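Local structure of large ribosomal subunit protein uL10 (Thermotoga maritima, 1ZAV) at residues I25-F30 against L65-A70; E47-G52 against V97-N102. The protein forms part of the ribosomal stalk, binding large-subunit rRNA and L7/L12 dimers, and probably has a central role in the ribosome's interaction with GTP-bound translation factors. One frame throughout, in Å; residues are numbered along the deposited sequence.

Contact 1 of 2, residues I25-F30 against L65-A70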
loop_
_atom_site.group_PDB
_atom_site.type_symbol
_atom_site.label_atom_id
_atom_site.label_comp_id
_atom_site.label_asym_id
_atom_site.label_seq_id
_atom_site.Cartn_x
_atom_site.Cartn_y
_atom_site.Cartn_z
ATOM N N ILE A 25 -14.546 -20.208 -4.207
ATOM C CA ILE A 25 -14.838 -21.555 -3.758
ATOM C C ILE A 25 -14.047 -21.621 -2.450
ATOM O O ILE A 25 -12.820 -21.576 -2.464
ATOM C CB ILE A 25 -14.309 -22.658 -4.729
ATOM C CG1 ILE A 25 -15.021 -22.562 -6.081
ATOM C CG2 ILE A 25 -14.566 -24.038 -4.135
ATOM C CD1 ILE A 25 -14.481 -23.547 -7.146
ATOM N N LEU A 26 -14.749 -21.668 -1.324
ATOM C CA LEU A 26 -14.092 -21.751 -0.028
ATOM C C LEU A 26 -14.574 -23.016 0.676
ATOM O O LEU A 26 -15.777 -23.286 0.765
ATOM C CB LEU A 26 -14.380 -20.487 0.805
ATOM C CG LEU A 26 -13.758 -20.410 2.205
ATOM C CD1 LEU A 26 -13.651 -18.965 2.667
ATOM C CD2 LEU A 26 -14.590 -21.230 3.169
ATOM N N PHE A 27 -13.622 -23.803 1.171
ATOM C CA PHE A 27 -13.936 -25.056 1.831
ATOM C C PHE A 27 -13.954 -24.897 3.331
ATOM O O PHE A 27 -12.980 -24.425 3.911
ATOM C CB PHE A 27 -12.903 -26.093 1.427
ATOM C CG PHE A 27 -12.814 -26.285 -0.057
ATOM C CD1 PHE A 27 -13.697 -27.142 -0.712
ATOM C CD2 PHE A 27 -11.860 -25.596 -0.804
ATOM C CE1 PHE A 27 -13.631 -27.314 -2.103
ATOM C CE2 PHE A 27 -11.782 -25.760 -2.197
ATOM C CZ PHE A 27 -12.672 -26.623 -2.841
ATOM N N ALA A 28 -15.057 -25.316 3.944
ATOM C CA ALA A 28 -15.242 -25.198 5.390
ATOM C C ALA A 28 -15.693 -26.469 6.102
ATOM O O ALA A 28 -16.442 -27.284 5.553
ATOM C CB ALA A 28 -16.242 -24.086 5.678
ATOM N N ASP A 29 -15.229 -26.622 7.338
ATOM C CA ASP A 29 -15.608 -27.737 8.194
ATOM C C ASP A 29 -16.837 -27.194 8.919
ATOM O O ASP A 29 -16.718 -26.258 9.708
ATOM C CB ASP A 29 -14.498 -28.029 9.208
ATOM C CG ASP A 29 -14.911 -29.044 10.259
ATOM O OD1 ASP A 29 -16.124 -29.306 10.414
ATOM O OD2 ASP A 29 -14.015 -29.572 10.949
ATOM N N PHE A 30 -18.007 -27.763 8.650
ATOM C CA PHE A 30 -19.237 -27.286 9.277
ATOM C C PHE A 30 -19.830 -28.310 10.248
ATOM O O PHE A 30 -21.000 -28.216 10.640
ATOM C CB PHE A 30 -20.254 -26.932 8.186
ATOM C CG PHE A 30 -21.335 -25.983 8.637
ATOM C CD1 PHE A 30 -21.012 -24.706 9.090
ATOM C CD2 PHE A 30 -22.676 -26.365 8.598
ATOM C CE1 PHE A 30 -22.009 -23.813 9.496
ATOM C CE2 PHE A 30 -23.682 -25.480 9.001
ATOM C CZ PHE A 30 -23.346 -24.203 9.452
ATOM N N LEU A 65 -14.321 -34.982 -7.971
ATOM C CA LEU A 65 -14.586 -35.141 -9.402
ATOM C C LEU A 65 -15.018 -33.836 -10.074
ATOM O O LEU A 65 -14.634 -33.558 -11.212
ATOM C CB LEU A 65 -15.648 -36.221 -9.646
ATOM C CG LEU A 65 -15.303 -37.676 -9.301
ATOM C CD1 LEU A 65 -16.428 -38.589 -9.777
ATOM C CD2 LEU A 65 -14.000 -38.081 -9.967
ATOM N N ALA A 66 -15.821 -33.032 -9.380
ATOM C CA ALA A 66 -16.267 -31.762 -9.950
ATOM C C ALA A 66 -15.095 -30.803 -10.157
ATOM O O ALA A 66 -15.008 -30.136 -11.181
ATOM C CB ALA A 66 -17.313 -31.122 -9.049
ATOM N N LEU A 67 -14.196 -30.733 -9.181
ATOM C CA LEU A 67 -13.033 -29.854 -9.276
ATOM C C LEU A 67 -12.067 -30.392 -10.324
ATOM O O LEU A 67 -11.504 -29.635 -11.113
ATOM C CB LEU A 67 -12.326 -29.769 -7.924
ATOM C CG LEU A 67 -13.074 -28.967 -6.856
ATOM C CD1 LEU A 67 -12.562 -29.329 -5.472
ATOM C CD2 LEU A 67 -12.911 -27.489 -7.152
ATOM N N LYS A 68 -11.880 -31.703 -10.316
ATOM C CA LYS A 68 -10.990 -32.353 -11.272
ATOM C C LYS A 68 -11.422 -31.997 -12.694
ATOM O O LYS A 68 -10.623 -31.529 -13.504
ATOM C CB LYS A 68 -11.038 -33.871 -11.073
ATOM C CG LYS A 68 -9.987 -34.654 -11.860
ATOM C CD LYS A 68 -10.062 -36.135 -11.509
ATOM C CE LYS A 68 -8.832 -36.898 -11.982
ATOM N NZ LYS A 68 -8.579 -36.724 -13.432
ATOM N N ASN A 69 -12.703 -32.197 -12.982
ATOM C CA ASN A 69 -13.227 -31.911 -14.307
ATOM C C ASN A 69 -13.297 -30.434 -14.678
ATOM O O ASN A 69 -13.319 -30.093 -15.865
ATOM C CB ASN A 69 -14.584 -32.591 -14.474
ATOM C CG ASN A 69 -14.445 -34.074 -14.746
ATOM O OD1 ASN A 69 -13.945 -34.471 -15.799
ATOM N ND2 ASN A 69 -14.864 -34.900 -13.797
ATOM N N ALA A 70 -13.325 -29.557 -13.674
ATOM C CA ALA A 70 -13.351 -28.113 -13.917
ATOM C C ALA A 70 -11.908 -27.665 -14.128
ATOM O O ALA A 70 -11.627 -26.487 -14.361
ATOM C CB ALA A 70 -13.956 -27.380 -12.723
#
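Of residues 65-70, L67 is the one that reaches I25 and F27, which lie on the central strand, 24-28, of the five-stranded antiparallel sheet in the α/β domain of uL10. Taken in order along 65-70, the helix shows its two sides clearly. L65 is exposed, but its carbonyl oxygen is used twice: it takes the helical bond from N69 N at 3.0 Å and a second from the side-chain amide of N69. A66, turned to another buried side, packs on M15 and F19 of helix 5-19, where a small methyl suits the close approach of two helices, and its carbonyl oxygen is bonded by the hydroxyl of S16. L67 follows and points toward the strand. Its branched end sends one methyl to each of two strand residues: CD1 lies 3.8 Å from F27 CZ, while CD2 is 4.2 Å from I25 CD1. The F27 ring points its far end at the leucine, which comes from the opposite direction and meets the ring obliquely. I25 and F27, two apart on a strand, present their side chains to the same face of the sheet, and both have CB directed at the helix. Extended to its end (chi2 175°), I25 carries CD1 out to the leucine. Y75 also packs on L67, and F78 and L79 on F27; the contact between the two segments is made by apolar atoms, and no hydrogen bond crosses it. N69 suits the last turn, where its amide folds back on the helix: ND2 reaches L65 O at 2.9 Å from above the carbonyl plane, on the face opposite to that used by N69 N.

Contact 2 of 2, residues E47-G52 against V97-N102; sequences EKYGDG and VKIIYN
I99 directs its CD1 methyl at the end of helix 35-49, where K48 and Y49 receive it in different ways. The K48 chain runs obliquely to the isoleucine and offers its aliphatic root: CG lies 3.7 Å from I99 CD1, and CB 4.0 Å. The lysine turns at its CB-CG bond (chi2 -67°), and its end leads away from I99; a long flexible chain suits this boundary because its first carbons can cover an apolar neighbour while the charge stays outside. Y49 presents the edge of its ring instead, with CE2 4.4 Å from I99 CD1 and the methyl near the ring plane. The contact joins helix 35-49 to helix 94-106 in the α/β domain, with the buried I99 also resting on L41, R44 and L45 of the first. The phenol is anchored by its OH, hydrogen-bonded to the carbonyl oxygen of D92 just ahead of helix 94-106, while the ring also packs on V88; tyrosine therefore serves here with both its apolar ring and its polar end. From Y49 to G52 the chain makes a type II' β turn, closed by G52 N bonding Y49 O at 2.9 Å. G50, in its second position, takes the positive phi of 68° that glycine adopts readily, and the turn leads into strand 53-58.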
loop_
_atom_site.group_PDB
_atom_site.type_symbol
_atom_site.label_atom_id
_atom_site.label_comp_id
_atom_site.label_asym_id
_atom_site.label_seq_id
_atom_site.Cartn_x
_atom_site.Cartn_y
_atom_site.Cartn_z
ATOM N N GLU A 47 -28.827 -12.003 2.082
ATOM C CA GLU A 47 -29.053 -10.586 2.324
ATOM C C GLU A 47 -28.076 -9.739 1.515
ATOM O O GLU A 47 -28.380 -8.607 1.144
ATOM C CB GLU A 47 -28.876 -10.300 3.812
ATOM C CG GLU A 47 -28.683 -8.841 4.174
ATOM C CD GLU A 47 -28.391 -8.654 5.655
ATOM O OE1 GLU A 47 -29.305 -8.888 6.476
ATOM O OE2 GLU A 47 -27.243 -8.285 5.998
ATOM N N LYS A 48 -26.902 -10.298 1.234
ATOM C CA LYS A 48 -25.875 -9.591 0.485
ATOM C C LYS A 48 -25.719 -10.072 -0.951
ATOM O O LYS A 48 -25.350 -9.295 -1.830
ATOM C CB LYS A 48 -24.519 -9.727 1.193
ATOM C CG LYS A 48 -24.454 -9.104 2.582
ATOM C CD LYS A 48 -24.578 -7.591 2.521
ATOM C CE LYS A 48 -24.412 -6.968 3.894
ATOM N NZ LYS A 48 -24.362 -5.488 3.796
ATOM N N TYR A 49 -25.994 -11.347 -1.198
ATOM C CA TYR A 49 -25.825 -11.888 -2.545
ATOM C C TYR A 49 -27.102 -12.368 -3.237
ATOM O O TYR A 49 -27.097 -12.624 -4.443
ATOM C CB TYR A 49 -24.827 -13.056 -2.503
ATOM C CG TYR A 49 -23.374 -12.646 -2.299
ATOM C CD1 TYR A 49 -22.517 -12.465 -3.392
ATOM C CD2 TYR A 49 -22.858 -12.445 -1.018
ATOM C CE1 TYR A 49 -21.175 -12.096 -3.208
ATOM C CE2 TYR A 49 -21.522 -12.071 -0.822
ATOM C CZ TYR A 49 -20.687 -11.901 -1.920
ATOM O OH TYR A 49 -19.366 -11.533 -1.723
ATOM N N GLY A 50 -28.191 -12.496 -2.494
ATOM C CA GLY A 50 -29.403 -13.013 -3.114
ATOM C C GLY A 50 -29.134 -14.477 -3.443
ATOM O O GLY A 50 -28.847 -15.271 -2.550
ATOM N N ASP A 51 -29.209 -14.845 -4.717
ATOM C CA ASP A 51 -28.944 -16.222 -5.118
ATOM C C ASP A 51 -27.535 -16.350 -5.707
ATOM O O ASP A 51 -27.196 -17.386 -6.288
ATOM C CB ASP A 51 -29.957 -16.683 -6.181
ATOM C CG ASP A 51 -31.376 -16.752 -5.656
ATOM O OD1 ASP A 51 -31.606 -17.447 -4.640
ATOM O OD2 ASP A 51 -32.265 -16.116 -6.265
ATOM N N GLY A 52 -26.735 -15.293 -5.561
ATOM C CA GLY A 52 -25.391 -15.263 -6.115
ATOM C C GLY A 52 -24.349 -16.009 -5.314
ATOM O O GLY A 52 -23.198 -16.115 -5.725
ATOM N N VAL A 97 -16.574 -14.084 2.016
ATOM C CA VAL A 97 -15.534 -14.592 2.903
ATOM C C VAL A 97 -15.707 -13.909 4.272
ATOM O O VAL A 97 -15.691 -14.567 5.315
ATOM C CB VAL A 97 -14.133 -14.309 2.339
ATOM C CG1 VAL A 97 -13.068 -14.903 3.274
ATOM C CG2 VAL A 97 -14.002 -14.917 0.925
ATOM N N LYS A 98 -15.904 -12.596 4.259
ATOM C CA LYS A 98 -16.100 -11.841 5.501
ATOM C C LYS A 98 -17.296 -12.358 6.285
ATOM O O LYS A 98 -17.248 -12.479 7.515
ATOM C CB LYS A 98 -16.316 -10.357 5.201
ATOM C CG LYS A 98 -16.454 -9.497 6.460
ATOM C CD LYS A 98 -17.040 -8.126 6.155
ATOM C CE LYS A 98 -16.318 -7.438 5.002
ATOM N NZ LYS A 98 -14.874 -7.190 5.287
ATOM N N ILE A 99 -18.384 -12.643 5.572
ATOM C CA ILE A 99 -19.592 -13.144 6.205
ATOM C C ILE A 99 -19.379 -14.472 6.934
ATOM O O ILE A 99 -19.800 -14.629 8.079
ATOM C CB ILE A 99 -20.756 -13.300 5.164
ATOM C CG1 ILE A 99 -21.208 -11.916 4.689
ATOM C CG2 ILE A 99 -21.944 -14.043 5.789
ATOM C CD1 ILE A 99 -22.215 -11.936 3.548
ATOM N N ILE A 100 -18.722 -15.434 6.291
ATOM C CA ILE A 100 -18.533 -16.717 6.945
ATOM C C ILE A 100 -17.448 -16.643 8.014
ATOM O O ILE A 100 -17.472 -17.393 8.990
ATOM C CB ILE A 100 -18.195 -17.833 5.926
ATOM C CG1 ILE A 100 -18.359 -19.204 6.592
ATOM C CG2 ILE A 100 -16.787 -17.646 5.404
ATOM C CD1 ILE A 100 -18.172 -20.377 5.641
ATOM N N TYR A 101 -16.498 -15.736 7.830
ATOM C CA TYR A 101 -15.425 -15.556 8.809
ATOM C C TYR A 101 -16.049 -15.039 10.116
ATOM O O TYR A 101 -15.796 -15.574 11.194
ATOM C CB TYR A 101 -14.403 -14.533 8.300
ATOM C CG TYR A 101 -13.241 -14.296 9.249
ATOM C CD1 TYR A 101 -12.192 -15.211 9.341
ATOM C CD2 TYR A 101 -13.198 -13.158 10.060
ATOM C CE1 TYR A 101 -11.121 -14.999 10.219
ATOM C CE2 TYR A 101 -12.136 -12.937 10.943
ATOM C CZ TYR A 101 -11.102 -13.861 11.015
ATOM O OH TYR A 101 -10.051 -13.646 11.881
ATOM N N ASN A 102 -16.880 -14.009 10.007
ATOM C CA ASN A 102 -17.535 -13.430 11.180
ATOM C C ASN A 102 -18.612 -14.343 11.771
ATOM O O ASN A 102 -18.982 -14.202 12.938
ATOM C CB ASN A 102 -18.134 -12.066 10.819
ATOM C CG ASN A 102 -17.068 -11.011 10.552
ATOM O OD1 ASN A 102 -17.318 -10.018 9.866
ATOM N ND2 ASN A 102 -15.872 -11.222 11.101
#

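Helix 60-69 of contact 1 and helix 94-106 of contact 2 pack on opposite faces of strand 24-28; the centres of contact 1 and contact 2 are about 18 Å apart. In contact 1 I25 and F27 face helix 60-69; the alternate residues L26 and A28 look the other way, toward helix 94-106. There L26 CD1 packs on V97 CG1 at 4.1 Å, and A28 CB on I100 CD1 at 4.2 Å. Helix 94-106 is therefore shared between the sheet and helix 35-49, which it meets through I99. Along the chain the segments of the two contacts alternate, and all four lie in the same domain. The region that binds L7/L12 dimers, 138-180, includes neither contact.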